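Side-chain contacts in Non-ribosomal peptide synthetase (Streptomyces halstedii, PDB 3WV4), which is a non-ribosomal peptide synthetase, modelled as an N-terminal domain with the fold of the AMP-binding (ANL) family: residues I98-P103 with V109-G114; V123-G128 with S136-A141; L198-G203 with G400-P405; M241-D246 with Y250-S255; T343-I348 with M421-G426. One frame throughout, in Å; residues are numbered along the deposited sequence.

Contact 1 of 5, residues I98-P103 with V109-G114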
# COMPACT_ATOMS: atom_id res chain seq x y z
N ILE A 98 -13.42 10.57 0.52
CA ILE A 98 -14.14 9.77 1.49
C ILE A 98 -13.14 9.20 2.48
O ILE A 98 -12.08 8.74 2.08
CB ILE A 98 -14.98 8.66 0.86
CG1 ILE A 98 -14.12 7.59 0.19
CG2 ILE A 98 -15.94 9.26 -0.15
CD1 ILE A 98 -14.95 6.44 -0.37
N VAL A 99 -13.48 9.29 3.75
CA VAL A 99 -12.70 8.70 4.79
C VAL A 99 -13.26 7.36 5.19
O VAL A 99 -14.48 7.23 5.41
CB VAL A 99 -12.71 9.58 6.05
CG1 VAL A 99 -12.16 8.80 7.22
CG2 VAL A 99 -11.84 10.81 5.84
N VAL A 100 -12.37 6.40 5.35
CA VAL A 100 -12.74 5.02 5.45
C VAL A 100 -11.93 4.44 6.57
O VAL A 100 -10.68 4.51 6.54
CB VAL A 100 -12.39 4.29 4.12
CG1 VAL A 100 -12.75 2.84 4.22
CG2 VAL A 100 -13.12 4.94 2.96
N GLN A 101 -12.62 3.89 7.57
CA GLN A 101 -11.98 3.27 8.73
C GLN A 101 -12.48 1.87 8.88
O GLN A 101 -13.49 1.62 9.55
CB GLN A 101 -12.28 4.04 10.01
CG GLN A 101 -11.45 3.56 11.19
CD GLN A 101 -11.75 4.31 12.47
OE1 GLN A 101 -12.91 4.48 12.83
NE2 GLN A 101 -10.72 4.73 13.19
N LEU A 102 -11.77 0.96 8.26
CA LEU A 102 -12.22 -0.39 8.12
C LEU A 102 -11.08 -1.34 8.29
O LEU A 102 -9.94 -0.97 8.01
CB LEU A 102 -12.80 -0.61 6.71
CG LEU A 102 -14.08 0.09 6.33
CD1 LEU A 102 -14.45 -0.37 4.94
CD2 LEU A 102 -15.18 -0.31 7.29
N PRO A 103 -11.40 -2.56 8.72
CA PRO A 103 -10.40 -3.58 8.86
C PRO A 103 -10.09 -4.23 7.49
O PRO A 103 -10.59 -3.78 6.48
CB PRO A 103 -11.08 -4.62 9.79
CG PRO A 103 -12.52 -4.51 9.40
CD PRO A 103 -12.74 -3.05 9.10
N VAL A 109 -11.51 -3.29 -0.07
CA VAL A 109 -10.81 -3.27 -1.36
C VAL A 109 -11.78 -2.81 -2.46
O VAL A 109 -11.39 -2.11 -3.43
CB VAL A 109 -10.25 -4.66 -1.66
CG1 VAL A 109 -9.48 -4.67 -2.99
CG2 VAL A 109 -9.30 -5.10 -0.55
N ALA A 110 -13.05 -3.19 -2.29
CA ALA A 110 -14.13 -2.75 -3.15
C ALA A 110 -14.41 -1.27 -2.99
O ALA A 110 -14.66 -0.57 -3.99
CB ALA A 110 -15.40 -3.58 -2.90
N VAL A 111 -14.33 -0.77 -1.74
CA VAL A 111 -14.46 0.66 -1.48
C VAL A 111 -13.33 1.42 -2.19
O VAL A 111 -13.54 2.39 -2.90
CB VAL A 111 -14.48 0.97 0.01
CG1 VAL A 111 -14.45 2.45 0.24
CG2 VAL A 111 -15.73 0.38 0.64
N PHE A 112 -12.12 0.92 -2.03
CA PHE A 112 -10.96 1.51 -2.67
C PHE A 112 -11.13 1.58 -4.19
O PHE A 112 -11.08 2.65 -4.81
CB PHE A 112 -9.73 0.70 -2.26
CG PHE A 112 -8.50 1.09 -2.96
CD1 PHE A 112 -8.13 2.39 -3.02
CD2 PHE A 112 -7.75 0.15 -3.65
CE1 PHE A 112 -6.97 2.77 -3.69
CE2 PHE A 112 -6.63 0.52 -4.36
CZ PHE A 112 -6.23 1.83 -4.36
N TYR A 113 -11.38 0.45 -4.80
CA TYR A 113 -11.47 0.45 -6.27
C TYR A 113 -12.67 1.19 -6.81
O TYR A 113 -12.56 1.91 -7.84
CB TYR A 113 -11.44 -0.97 -6.79
CG TYR A 113 -10.03 -1.58 -6.87
CD1 TYR A 113 -8.99 -0.93 -7.56
CD2 TYR A 113 -9.75 -2.78 -6.27
CE1 TYR A 113 -7.70 -1.46 -7.61
CE2 TYR A 113 -8.46 -3.31 -6.31
CZ TYR A 113 -7.46 -2.63 -6.99
OH TYR A 113 -6.22 -3.18 -7.09
N GLY A 114 -13.82 1.06 -6.12
CA GLY A 114 -15.04 1.71 -6.61
C GLY A 114 -14.85 3.21 -6.56
O GLY A 114 -15.33 3.95 -7.44
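Ile-98 and Val-100 both meet the same methyl of Val-111, its CG1, and those two touches are the close ones of the contact. The closer of them comes from Val-100, whose CG2 lies 3.9 Å from Val-111 CG1, the two valines lying alongside but pointing opposite ways. Ile-98 brings CD1 to 4.1 Å from that same Val-111 CG1, its chain crossing the valine at a slant. All three residues are buried and the meeting is wholly apolar, a methyl from the helix set against two methyls two residues apart on one face of the strand.

Torsions explain the aim. With CG1 of Val-111 opposite the backbone N (chi1 173°), that branch is thrown out from the helix at the strand. Ile-98 takes the less roomy choice, CG1 lying between N and carbonyl carbon (chi1 66°), but the chain then runs straight out to CD1. Behind Val-111 the helix keeps its ordinary bonding, with Tyr-113 N to Val-109 O at 2.9 Å and Gly-114 N to Ala-110 O at 2.8 Å.

The pair belongs to a beta-alpha-beta unit, strand 97-101, helix 106-116 and strand 121-124. Strand 97-101 is held between 121-124 and 145-148 in a parallel sheet, while helix 106-116 packs on helix 73-89, where Val-111 touches Phe-83, and turns Phe-112 toward helices 246-258 and 47-57.

Contact 2 of 5, residues V123-G128 with S136-A141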
# COMPACT_ATOMS: atom_id res chain seq x y z
N VAL A 123 -9.33 7.84 1.57
CA VAL A 123 -8.57 8.32 2.76
C VAL A 123 -8.73 7.30 3.87
O VAL A 123 -9.63 7.39 4.68
CB VAL A 123 -9.09 9.67 3.27
CG1 VAL A 123 -8.12 10.28 4.29
CG2 VAL A 123 -9.28 10.64 2.13
N PRO A 124 -7.90 6.26 3.86
CA PRO A 124 -8.02 5.18 4.83
C PRO A 124 -7.42 5.53 6.19
O PRO A 124 -6.33 6.15 6.22
CB PRO A 124 -7.20 4.07 4.19
CG PRO A 124 -6.14 4.79 3.40
CD PRO A 124 -6.75 6.08 2.95
N LEU A 125 -8.11 5.13 7.27
CA LEU A 125 -7.66 5.34 8.67
C LEU A 125 -7.63 4.01 9.43
O LEU A 125 -8.47 3.13 9.21
CB LEU A 125 -8.60 6.30 9.40
CG LEU A 125 -8.36 7.81 9.27
CD1 LEU A 125 -7.75 8.23 7.96
CD2 LEU A 125 -9.60 8.65 9.55
N ASN A 126 -6.65 3.89 10.35
CA ASN A 126 -6.52 2.70 11.21
C ASN A 126 -7.59 2.70 12.30
O ASN A 126 -7.96 3.75 12.80
CB ASN A 126 -5.12 2.55 11.87
CG ASN A 126 -4.21 3.73 11.57
OD1 ASN A 126 -3.92 3.98 10.41
ND2 ASN A 126 -3.75 4.46 12.61
N PRO A 127 -8.11 1.52 12.61
CA PRO A 127 -9.04 1.48 13.72
C PRO A 127 -8.23 1.85 14.95
O PRO A 127 -7.00 1.84 14.88
CB PRO A 127 -9.51 0.03 13.72
CG PRO A 127 -9.44 -0.39 12.26
CD PRO A 127 -8.24 0.35 11.72
N GLY A 128 -8.86 2.23 16.05
CA GLY A 128 -8.09 2.58 17.26
C GLY A 128 -7.53 4.00 17.41
O GLY A 128 -6.88 4.28 18.40
N SER A 136 -9.17 15.90 13.92
CA SER A 136 -8.14 16.68 13.21
C SER A 136 -7.91 16.14 11.79
O SER A 136 -7.89 16.89 10.82
CB SER A 136 -6.82 16.61 14.01
OG SER A 136 -5.75 17.16 13.27
N VAL A 137 -7.76 14.83 11.69
CA VAL A 137 -7.43 14.17 10.42
C VAL A 137 -8.63 14.28 9.47
O VAL A 137 -8.49 14.71 8.32
CB VAL A 137 -7.00 12.70 10.66
CG1 VAL A 137 -6.91 11.92 9.35
CG2 VAL A 137 -5.65 12.67 11.35
N ILE A 138 -9.83 14.01 9.99
CA ILE A 138 -11.03 14.09 9.18
C ILE A 138 -11.26 15.49 8.65
O ILE A 138 -11.50 15.65 7.45
CB ILE A 138 -12.25 13.59 9.96
CG1 ILE A 138 -12.06 12.09 10.20
CG2 ILE A 138 -13.55 13.91 9.23
CD1 ILE A 138 -13.21 11.41 10.88
N ALA A 139 -11.13 16.50 9.51
CA ALA A 139 -11.23 17.90 9.07
C ALA A 139 -10.10 18.24 8.11
O ALA A 139 -10.31 18.97 7.15
CB ALA A 139 -11.20 18.87 10.27
N ASP A 140 -8.89 17.77 8.34
CA ASP A 140 -7.85 18.05 7.33
C ASP A 140 -8.23 17.41 5.96
O ASP A 140 -8.10 18.05 4.91
CB ASP A 140 -6.49 17.55 7.78
CG ASP A 140 -5.37 18.01 6.84
OD1 ASP A 140 -5.07 19.20 6.92
OD2 ASP A 140 -4.84 17.18 6.03
N ALA A 141 -8.79 16.19 5.98
CA ALA A 141 -9.17 15.49 4.74
C ALA A 141 -10.33 16.14 4.09
O ALA A 141 -10.51 16.08 2.84
CB ALA A 141 -9.52 14.05 5.04
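Leu-125 and Val-137 meet because of how each is twisted about its first bonds. In Leu-125, CG stands opposite the carbonyl carbon (chi1 -85°) and the second torsion is an unusual 30°, which spreads the two methyls toward different helix residues. Val-137 directs CG1 away from its own backbone N (chi1 169°) and so out at the leucine. The result is a tip-to-tip meeting, with Leu-125 CD1 at 4.0 Å from Val-137 CG1. The other branch, Leu-125 CD2, comes to 4.3 Å from Ile-138 CG1, a looser touch on the neighbouring flank of the helix.

One turn along, Val-123 CG1 reaches Ala-141 CB at 4.1 Å. Val-137 and Ala-141 are four residues apart, and the bond from Ala-141 N to Val-137 O (2.8 Å) keeps their side chains on one face of the helix, facing the strand end.

This is helix-on-sheet packing in the alpha/beta part of the AMP-binding fold: helix 131-141 follows strand 121-124 in the chain and lies over the parallel sheet to which that strand belongs. Backbone bonds from Val-123 to Ile-98 and Val-100, and from Leu-125 to Val-100, join it to strand 97-101, which shares the filling, since Val-99 touches Val-123, Leu-125 and Ala-141. On the other flank Tyr-200 of strand 195-200 packs against Val-123, Val-137 and Ala-141. A polar link holds the helix end, where Ala-141 O is hydrogen-bonded to Arg-97 NE.

Contact 3 of 5, residues L198-G203 with G400-P405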
# COMPACT_ATOMS: atom_id res chain seq x y z
N LEU A 198 -5.14 9.61 -0.15
CA LEU A 198 -4.41 10.41 0.83
C LEU A 198 -3.93 9.50 1.90
O LEU A 198 -4.71 8.78 2.52
CB LEU A 198 -5.28 11.50 1.52
CG LEU A 198 -5.96 12.56 0.66
CD1 LEU A 198 -6.54 13.66 1.54
CD2 LEU A 198 -5.00 13.18 -0.38
N ILE A 199 -2.64 9.53 2.15
CA ILE A 199 -2.09 8.66 3.17
C ILE A 199 -1.62 9.51 4.31
O ILE A 199 -0.61 10.21 4.17
CB ILE A 199 -0.88 7.90 2.67
CG1 ILE A 199 -1.24 6.95 1.54
CG2 ILE A 199 -0.22 7.13 3.82
CD1 ILE A 199 -2.04 5.74 2.02
N TYR A 200 -2.31 9.45 5.45
CA TYR A 200 -1.91 10.26 6.59
C TYR A 200 -0.71 9.64 7.25
O TYR A 200 -0.77 8.51 7.68
CB TYR A 200 -3.11 10.46 7.55
CG TYR A 200 -3.93 11.63 7.09
CD1 TYR A 200 -3.60 12.92 7.48
CD2 TYR A 200 -4.98 11.48 6.19
CE1 TYR A 200 -4.33 14.02 7.03
CE2 TYR A 200 -5.70 12.57 5.74
CZ TYR A 200 -5.39 13.84 6.18
OH TYR A 200 -6.06 14.93 5.71
N THR A 201 0.40 10.37 7.31
CA THR A 201 1.64 9.91 8.02
C THR A 201 1.82 10.53 9.45
O THR A 201 2.59 10.04 10.27
CB THR A 201 2.87 10.33 7.21
OG1 THR A 201 2.83 11.76 7.00
CG2 THR A 201 2.84 9.65 5.85
N SER A 202 1.07 11.56 9.78
CA SER A 202 1.21 12.21 11.09
C SER A 202 0.60 11.42 12.27
O SER A 202 -0.48 10.90 12.21
CB SER A 202 0.55 13.55 11.02
OG SER A 202 -0.71 13.44 10.42
N GLY A 203 1.34 11.37 13.36
CA GLY A 203 0.86 10.73 14.58
C GLY A 203 -0.04 11.67 15.39
O GLY A 203 -0.30 12.84 15.03
N GLY A 400 3.10 15.78 -3.17
CA GLY A 400 3.19 16.69 -2.04
C GLY A 400 2.26 16.23 -0.92
O GLY A 400 1.73 15.11 -0.96
N TYR A 401 2.09 17.09 0.09
CA TYR A 401 1.19 16.85 1.19
C TYR A 401 -0.13 17.53 0.92
O TYR A 401 -0.16 18.60 0.32
CB TYR A 401 1.80 17.36 2.49
CG TYR A 401 3.15 16.75 2.79
CD1 TYR A 401 3.26 15.40 3.09
CD2 TYR A 401 4.30 17.50 2.75
CE1 TYR A 401 4.50 14.82 3.36
CE2 TYR A 401 5.55 16.95 3.02
CZ TYR A 401 5.64 15.60 3.33
OH TYR A 401 6.89 15.02 3.57
N TRP A 402 -1.23 16.94 1.36
CA TRP A 402 -2.54 17.48 1.07
C TRP A 402 -2.73 18.88 1.74
O TRP A 402 -2.60 19.00 2.96
CB TRP A 402 -3.57 16.48 1.56
CG TRP A 402 -4.98 16.93 1.57
CD1 TRP A 402 -5.75 17.15 2.67
CD2 TRP A 402 -5.80 17.19 0.44
NE1 TRP A 402 -7.03 17.50 2.30
CE2 TRP A 402 -7.07 17.57 0.93
CE3 TRP A 402 -5.60 17.11 -0.94
CZ2 TRP A 402 -8.13 17.89 0.09
CZ3 TRP A 402 -6.68 17.44 -1.80
CH2 TRP A 402 -7.92 17.83 -1.26
N ARG A 403 -2.99 19.90 0.91
CA ARG A 403 -3.29 21.27 1.35
C ARG A 403 -2.29 21.84 2.36
O ARG A 403 -2.68 22.48 3.34
CB ARG A 403 -4.71 21.34 1.93
CG ARG A 403 -5.76 21.01 0.90
CD ARG A 403 -7.15 21.34 1.38
NE ARG A 403 -8.16 21.12 0.35
CZ ARG A 403 -9.46 21.04 0.59
NH1 ARG A 403 -9.95 21.13 1.82
NH2 ARG A 403 -10.28 20.84 -0.41
N ALA A 404 -1.02 21.62 2.10
CA ALA A 404 0.03 22.11 2.97
C ALA A 404 1.21 22.53 2.11
O ALA A 404 2.24 21.88 2.13
CB ALA A 404 0.44 21.04 3.97
N PRO A 405 1.06 23.60 1.31
CA PRO A 405 2.11 24.00 0.34
C PRO A 405 3.48 24.28 0.98
O PRO A 405 4.51 23.95 0.42
CB PRO A 405 1.55 25.28 -0.30
CG PRO A 405 0.09 25.28 0.00
CD PRO A 405 -0.07 24.55 1.31
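A CH-pi contact between Leu-198 and Trp-402 ties strand 195-200 to a type II beta turn, Tyr-401 to Ala-404, far along the chain. The turn comes just before helix 405-411, for which Ala-404 is the N-cap, and the strand pairs antiparallel with 210-214 and is also backbone-bonded, through Leu-198, to Phe-122 of strand 121-124; together they join distant parts of the AMP-binding fold.

Leu-198 CD1 sits over the five-membered ring of Trp-402, 3.6 Å from its centroid and only 10° off the ring normal. CD2 reaches the six-membered ring, lying 4.0 Å from Trp-402 CE3. A first torsion that sets CG opposite the backbone N (chi1 170°) carries the indole toward the strand, and chi2 of -112° turns its face to Leu-198.

Tyr-200 comes in obliquely at the pyrrole side, with its OH 3.8 Å from Trp-402 CD1. That hydroxyl is engaged elsewhere, in a hydrogen bond to Asp-140 OD2, and the indole NE1 is bound to Asp-140 O, so both polar ends in the contact are fixed by one residue of helix 131-141. A bond from the indole N-H to a main-chain oxygen would also restrain the ring against rotation. The backbone adds its own tie, since Trp-402 pairs with Ala-210 and Gly-400 with Ala-212 of strand 210-214.

On the ring face opposite the leucine lies the turn's own Arg-403, which forms a salt bridge from NH1 to Asp-142 and carries its CG over the ring centre, 3.7 Å above the indole plane of Trp-402.

Contact 4 of 5, residues M241-D246 with Y250-S255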
# COMPACT_ATOMS: atom_id res chain seq x y z
N MET A 241 -0.65 -7.14 7.25
CA MET A 241 -0.60 -5.69 7.33
C MET A 241 -1.90 -5.10 6.91
O MET A 241 -2.57 -5.62 6.02
CB MET A 241 0.46 -5.10 6.38
CG MET A 241 1.82 -4.85 7.04
SD MET A 241 2.78 -6.33 7.31
CE MET A 241 2.36 -7.15 5.78
N SER A 242 -2.20 -3.95 7.51
CA SER A 242 -3.40 -3.23 7.22
C SER A 242 -3.38 -2.63 5.84
O SER A 242 -2.41 -1.96 5.43
CB SER A 242 -3.62 -2.12 8.25
OG SER A 242 -4.73 -1.34 7.83
N VAL A 243 -4.48 -2.83 5.12
CA VAL A 243 -4.60 -2.23 3.78
C VAL A 243 -4.90 -0.73 3.82
O VAL A 243 -5.06 -0.10 2.77
CB VAL A 243 -5.61 -2.99 2.91
CG1 VAL A 243 -5.15 -4.43 2.75
CG2 VAL A 243 -7.01 -2.93 3.48
N SER A 244 -4.92 -0.16 5.03
CA SER A 244 -4.96 1.30 5.30
C SER A 244 -3.58 1.93 5.48
O SER A 244 -3.46 3.13 5.62
CB SER A 244 -5.69 1.54 6.63
OG SER A 244 -6.95 0.88 6.64
N TRP A 245 -2.57 1.09 5.57
CA TRP A 245 -1.19 1.49 5.57
C TRP A 245 -0.73 1.23 4.11
O TRP A 245 -1.19 0.29 3.45
CB TRP A 245 -0.48 0.65 6.65
CG TRP A 245 1.03 0.62 6.67
CD1 TRP A 245 1.90 1.51 6.07
CD2 TRP A 245 1.85 -0.31 7.39
NE1 TRP A 245 3.20 1.15 6.34
CE2 TRP A 245 3.21 0.05 7.15
CE3 TRP A 245 1.58 -1.42 8.20
CZ2 TRP A 245 4.29 -0.66 7.69
CZ3 TRP A 245 2.65 -2.12 8.74
CH2 TRP A 245 4.00 -1.73 8.48
N ASP A 246 0.06 2.11 3.55
CA ASP A 246 0.46 1.95 2.17
C ASP A 246 1.18 0.59 1.91
O ASP A 246 1.21 0.09 0.78
CB ASP A 246 1.26 3.19 1.68
CG ASP A 246 2.61 3.35 2.34
OD1 ASP A 246 2.96 2.56 3.24
OD2 ASP A 246 3.33 4.31 1.93
N TYR A 250 -0.47 -1.61 -1.26
CA TYR A 250 0.27 -1.95 -2.46
C TYR A 250 0.35 -3.42 -2.65
O TYR A 250 0.68 -3.91 -3.75
CB TYR A 250 1.68 -1.35 -2.46
CG TYR A 250 1.70 0.06 -2.97
CD1 TYR A 250 2.14 0.36 -4.22
CD2 TYR A 250 1.23 1.08 -2.17
CE1 TYR A 250 2.18 1.67 -4.65
CE2 TYR A 250 1.24 2.39 -2.57
CZ TYR A 250 1.71 2.70 -3.82
OH TYR A 250 1.72 4.00 -4.25
N LYS A 251 0.06 -4.16 -1.60
CA LYS A 251 -0.09 -5.58 -1.78
C LYS A 251 -1.43 -5.85 -2.45
O LYS A 251 -1.51 -6.73 -3.28
CB LYS A 251 0.26 -6.35 -0.48
CG LYS A 251 1.83 -6.33 -0.13
CD LYS A 251 2.93 -5.74 -1.20
CE LYS A 251 3.63 -4.39 -0.81
NZ LYS A 251 5.15 -4.10 -1.06
N VAL A 252 -2.44 -5.01 -2.19
CA VAL A 252 -3.72 -5.07 -2.97
C VAL A 252 -3.44 -4.72 -4.44
O VAL A 252 -3.88 -5.42 -5.35
CB VAL A 252 -4.75 -4.05 -2.46
CG1 VAL A 252 -5.99 -4.05 -3.34
CG2 VAL A 252 -5.12 -4.31 -1.02
N LEU A 253 -2.65 -3.66 -4.67
CA LEU A 253 -2.37 -3.24 -6.05
C LEU A 253 -1.54 -4.21 -6.82
O LEU A 253 -1.84 -4.55 -7.99
CB LEU A 253 -1.69 -1.89 -6.07
CG LEU A 253 -2.54 -0.79 -5.44
CD1 LEU A 253 -1.67 0.42 -5.03
CD2 LEU A 253 -3.59 -0.39 -6.41
N ILE A 254 -0.47 -4.69 -6.19
CA ILE A 254 0.42 -5.59 -6.88
C ILE A 254 -0.25 -6.96 -7.14
O ILE A 254 -0.04 -7.56 -8.22
CB ILE A 254 1.74 -5.73 -6.15
CG1 ILE A 254 2.49 -4.39 -6.25
CG2 ILE A 254 2.54 -6.88 -6.74
CD1 ILE A 254 3.53 -4.19 -5.21
N SER A 255 -1.01 -7.47 -6.18
CA SER A 255 -1.77 -8.69 -6.45
C SER A 255 -2.65 -8.45 -7.61
O SER A 255 -2.73 -9.26 -8.48
CB SER A 255 -2.61 -9.19 -5.27
OG SER A 255 -1.84 -9.19 -4.10
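Val-243 and Val-252 form the closely packed half of this contact: Val-243 CG1 lies 3.8 Å from Val-252 CG2, the two side chains set roughly square to each other. With CG1 of Val-252 opposite its backbone N (chi1 175°), CG2 falls opposite the carbonyl carbon and faces Val-243. Both are buried, and the patch continues outward to Leu-264 and Leu-262 of strand 261-264 and to Val-109 of helix 106-116. On this packed side Lys-251 O is gripped twice, by Ser-255 OG at 2.6 Å and by Ser-255 N, from opposite faces of its plane.

The other half is the first turn of helix 246-258. Tyr-250 N donates to Asp-246 O at 3.1 Å, with the donor above the carbonyl plane, 36° out of it. The same oxygen is met by the edge of the Tyr-250 ring, with CD2 at 3.1 Å from Asp-246 O, and it also accepts a hydrogen bond from Lys-346 NZ.

Just before the helix, with Trp-245 at the N-cap, the chain makes a type I beta turn, Ser-242 to Trp-245. An ST turn overlaps it: Ser-242 OG accepts from Ser-244 N at 3.0 Å. Asn-104 fixes the loop further, bonding Met-241 O and Val-243 N. Trp-245 itself is exposed and poorly ordered.

Contact 5 of 5, residues T343-I348 with M421-G426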
# COMPACT_ATOMS: atom_id res chain seq x y z
N THR A 343 6.77 7.18 2.58
CA THR A 343 5.45 7.42 2.02
C THR A 343 5.42 8.46 0.90
O THR A 343 4.72 8.27 -0.12
CB THR A 343 4.50 7.83 3.15
OG1 THR A 343 4.49 6.82 4.15
CG2 THR A 343 3.12 7.94 2.61
N GLU A 344 6.31 9.45 0.99
CA GLU A 344 6.41 10.53 0.02
C GLU A 344 6.69 10.09 -1.42
O GLU A 344 6.35 10.81 -2.41
CB GLU A 344 7.49 11.54 0.49
CG GLU A 344 7.07 12.46 1.63
CD GLU A 344 7.12 11.83 3.03
OE1 GLU A 344 7.26 10.60 3.23
OE2 GLU A 344 6.94 12.61 3.98
N CYS A 345 7.21 8.88 -1.59
CA CYS A 345 7.32 8.29 -2.95
C CYS A 345 7.07 6.77 -3.01
O CYS A 345 7.54 6.07 -3.90
CB CYS A 345 8.71 8.61 -3.47
SG CYS A 345 10.05 7.82 -2.62
N LYS A 346 6.34 6.26 -2.04
CA LYS A 346 6.11 4.84 -1.78
C LYS A 346 7.34 4.08 -1.39
O LYS A 346 7.35 3.47 -0.31
CB LYS A 346 5.39 4.15 -2.92
CG LYS A 346 5.17 2.68 -2.72
CD LYS A 346 4.71 2.20 -1.35
CE LYS A 346 4.60 0.66 -1.33
NZ LYS A 346 4.05 0.03 -0.08
N ARG A 347 8.34 4.03 -2.28
CA ARG A 347 9.51 3.22 -2.02
C ARG A 347 10.72 3.76 -2.76
O ARG A 347 10.59 4.39 -3.83
CB ARG A 347 9.23 1.74 -2.31
CG ARG A 347 10.30 0.83 -1.80
CD ARG A 347 9.89 -0.62 -1.64
NE ARG A 347 8.90 -0.77 -0.59
CZ ARG A 347 7.84 -1.57 -0.65
NH1 ARG A 347 7.67 -2.37 -1.72
NH2 ARG A 347 7.01 -1.66 0.37
N ILE A 348 11.87 3.55 -2.19
CA ILE A 348 13.08 4.15 -2.73
C ILE A 348 14.03 3.14 -3.33
O ILE A 348 14.56 3.39 -4.44
CB ILE A 348 13.84 4.92 -1.63
CG1 ILE A 348 12.93 6.11 -1.33
CG2 ILE A 348 15.21 5.36 -2.12
CD1 ILE A 348 13.21 6.99 -0.14
N MET A 421 9.81 18.06 -8.44
CA MET A 421 10.40 16.90 -9.04
C MET A 421 11.53 16.25 -8.23
O MET A 421 11.95 15.19 -8.62
CB MET A 421 10.86 17.22 -10.50
CG MET A 421 12.08 18.15 -10.58
SD MET A 421 12.54 18.75 -12.23
CE MET A 421 11.30 20.00 -12.58
N ARG A 422 12.05 16.84 -7.15
CA ARG A 422 13.08 16.15 -6.35
C ARG A 422 12.69 16.03 -4.92
O ARG A 422 12.44 17.03 -4.24
CB ARG A 422 14.44 16.82 -6.46
CG ARG A 422 15.46 16.33 -5.43
CD ARG A 422 16.87 16.20 -5.98
NE ARG A 422 17.15 17.18 -7.02
CZ ARG A 422 17.97 16.97 -8.05
NH1 ARG A 422 18.59 15.81 -8.19
NH2 ARG A 422 18.14 17.94 -8.96
N LEU A 423 12.57 14.79 -4.45
CA LEU A 423 12.21 14.55 -3.05
C LEU A 423 13.45 14.53 -2.22
O LEU A 423 14.36 13.75 -2.48
CB LEU A 423 11.48 13.21 -2.87
CG LEU A 423 11.25 12.78 -1.44
CD1 LEU A 423 10.22 13.68 -0.79
CD2 LEU A 423 10.87 11.29 -1.38
N HIS A 424 13.46 15.35 -1.18
CA HIS A 424 14.54 15.37 -0.19
C HIS A 424 14.05 14.63 1.03
O HIS A 424 13.11 15.08 1.69
CB HIS A 424 14.88 16.83 0.17
CG HIS A 424 15.53 17.58 -0.95
ND1 HIS A 424 16.87 17.92 -0.95
CD2 HIS A 424 15.03 18.05 -2.11
CE1 HIS A 424 17.16 18.56 -2.07
NE2 HIS A 424 16.06 18.65 -2.79
N THR A 425 14.68 13.51 1.34
CA THR A 425 14.13 12.59 2.32
C THR A 425 14.43 12.94 3.78
O THR A 425 13.79 12.41 4.69
CB THR A 425 14.73 11.19 2.12
OG1 THR A 425 16.12 11.23 2.44
CG2 THR A 425 14.50 10.68 0.67
N GLY A 426 15.48 13.73 4.01
CA GLY A 426 15.94 13.98 5.35
C GLY A 426 16.69 12.79 5.90
O GLY A 426 17.05 12.76 7.05
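Glu-344 and Leu-423 bring the two backbones nearest, their CA atoms 7.7 Å apart, where a tight loop meets a strand in the mixed beta region of the AMP-binding fold. Residues 343-344 form a short 3-10 segment, and directly after it comes a classic gamma turn centred on Lys-346: its phi is 65°, and Arg-347 N is hydrogen-bonded to Cys-345 O at 2.7 Å. The reversal sends Lys-346 and Arg-347 away from the strand and brings Ile-348 back toward it. Opposite, 422-425 is an extended strand paired antiparallel with 388-393 and 412-413, and the chain turns a corner at Gly-426.

Leu-423 does most of the touching. Extended opposite its backbone N (chi1 171°), it reaches into the loop and forks between two residues. CD1 lies 3.7 Å from Glu-344 CB, the glutamate running across the leucine, while CD2 lies 3.8 Å from Cys-345 SG. Only the aliphatic base of the glutamate takes part. Its chain bends at the second torsion (79°) and carries the carboxylate off to Tyr-401, whose hydroxyl is probably hydrogen-bonded to OE2, though the modelled distance is suspiciously short. The loop's main chain is anchored as well, Glu-344 O being bound by Tyr-412 OH.

Further along the strand, Thr-425 uses its two branches for different tasks. OG1 is hydrogen-bonded to Ile-390 O and to Asp-427 N, whereas the methyl faces the loop, Thr-425 CG2 meeting Ile-348 CD1 tip to tip at 4.0 Å.

How the contacts relate
Contacts 1 and 2 come first along the chain, in series, and share the parallel sheet through neighbouring strands 97-101 and 121-124; their centres are about 12 Å apart. Contact 4, its centre also about 12 Å from that of contact 1, touches it where helices 106-116 and 246-258 pack together. The centres of contacts 2 and 3 are about 11 Å apart. Along the chain contact 4 falls between the two segments of contact 3, whose segments alternate with those of contact 5; Ile-199 and Thr-201 pack on Thr-343 there. Contacts 1 and 5, centres about 25 Å apart, lie on opposite sides of the chain's centre. Contacts 3 and 4 bridge them, Tyr-250 packing on Lys-346.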